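Local coordinates for CglIIR protein (Corynebacterium glutamicum, PDB 6F1S) that is the H subunit of the CglI restriction endonuclease, here its C-terminal domain, and contains a helicase-like motor that probably couples nucleotide hydrolysis to DNA restriction, at residues Arg119-Val122 and Ala123-Leu126. Numbering follows the deposited sequence.
Sequences RAEV and AHPL
Glu121 CD lies at the edge of the His124 imidazole, in its plane, and the carboxylate is turned 62° to the ring. His124 CD2 is the ring atom nearest the acid, 3.6 Å from Glu121 OE1, while His124 ND1 is hydrogen-bonded to the carbonyl oxygen of Thr91. Here a side chain closes the turn after helix 112-120 by receiving backbone amides: Glu121, directly following that helix, has already abandoned helical backbone angles and bends back over the loop leading into strand 126-132. Its CG lies anti to the backbone N (chi1 179°) and the chain then kinks at chi2, which brings OE1 to two successive amides. Ala123 N donates to Glu121 OE1 at 2.9 Å, from the anti side and 24° out of the carboxylate plane, through a bent bond. The amide of His124 meets the same oxygen nearly straight, though the modelled 2.5 Å between His124 N and Glu121 OE1 is unusually short and its length doubtful. Leu126 CD2 lies 4.3 Å from Glu121 CB, adding apolar contact at the base of the acid's chain. Glu121 OE2 forms a salt bridge with Arg93, linking the turn to strand 92-100. With amide donation at OE1 and a guanidinium at OE2, the buried carboxylate would be expected to favour its ionised form.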
# COMPACT_ATOMS: atom_id res chain seq x y z
N ARG A 119 13.62 -2.61 -3.74
CA ARG A 119 14.62 -2.55 -4.79
C ARG A 119 15.00 -3.96 -5.26
O ARG A 119 15.24 -4.18 -6.44
CB ARG A 119 15.85 -1.78 -4.32
CG ARG A 119 15.61 -0.29 -4.18
CD ARG A 119 16.93 0.47 -4.06
NE ARG A 119 16.76 1.90 -4.29
CZ ARG A 119 16.97 2.84 -3.36
NH1 ARG A 119 17.36 2.49 -2.15
NH2 ARG A 119 16.79 4.12 -3.66
N ALA A 120 15.03 -4.90 -4.32
CA ALA A 120 15.41 -6.27 -4.65
C ALA A 120 14.31 -7.04 -5.39
O ALA A 120 14.59 -8.04 -6.04
CB ALA A 120 15.81 -7.02 -3.38
N GLU A 121 13.07 -6.58 -5.28
CA GLU A 121 11.95 -7.27 -5.94
C GLU A 121 11.77 -6.76 -7.37
O GLU A 121 11.30 -5.65 -7.58
CB GLU A 121 10.65 -7.08 -5.16
CG GLU A 121 9.44 -7.75 -5.80
CD GLU A 121 9.66 -9.22 -6.07
OE1 GLU A 121 9.66 -9.61 -7.26
OE2 GLU A 121 9.84 -9.99 -5.10
N VAL A 122 12.15 -7.59 -8.34
CA VAL A 122 12.07 -7.18 -9.74
C VAL A 122 11.19 -8.11 -10.58
O VAL A 122 11.01 -7.89 -11.77
CB VAL A 122 13.47 -7.11 -10.39
CG1 VAL A 122 14.29 -5.99 -9.77
CG2 VAL A 122 14.19 -8.44 -10.26
N ALA A 123 10.64 -9.14 -9.95
CA ALA A 123 9.78 -10.08 -10.65
C ALA A 123 8.30 -9.83 -10.35
O ALA A 123 7.49 -9.71 -11.26
CB ALA A 123 10.15 -11.51 -10.28
N HIS A 124 7.97 -9.77 -9.07
CA HIS A 124 6.58 -9.63 -8.66
C HIS A 124 6.14 -8.17 -8.57
O HIS A 124 6.86 -7.34 -8.01
CB HIS A 124 6.35 -10.30 -7.30
CG HIS A 124 6.56 -11.78 -7.30
ND1 HIS A 124 5.62 -12.67 -7.79
CD2 HIS A 124 7.60 -12.53 -6.86
CE1 HIS A 124 6.08 -13.90 -7.66
NE2 HIS A 124 7.27 -13.85 -7.09
N PRO A 125 4.97 -7.86 -9.12
CA PRO A 125 4.33 -6.59 -8.77
C PRO A 125 4.22 -6.51 -7.25
O PRO A 125 3.82 -7.49 -6.63
CB PRO A 125 2.95 -6.69 -9.43
CG PRO A 125 3.13 -7.66 -10.54
CD PRO A 125 4.16 -8.65 -10.06
N LEU A 126 4.62 -5.39 -6.67
CA LEU A 126 4.77 -5.30 -5.23
C LEU A 126 3.82 -4.29 -4.59
O LEU A 126 3.74 -3.14 -5.02
CB LEU A 126 6.22 -4.94 -4.88
CG LEU A 126 6.56 -4.81 -3.40
CD1 LEU A 126 6.35 -6.13 -2.68
CD2 LEU A 126 7.99 -4.32 -3.21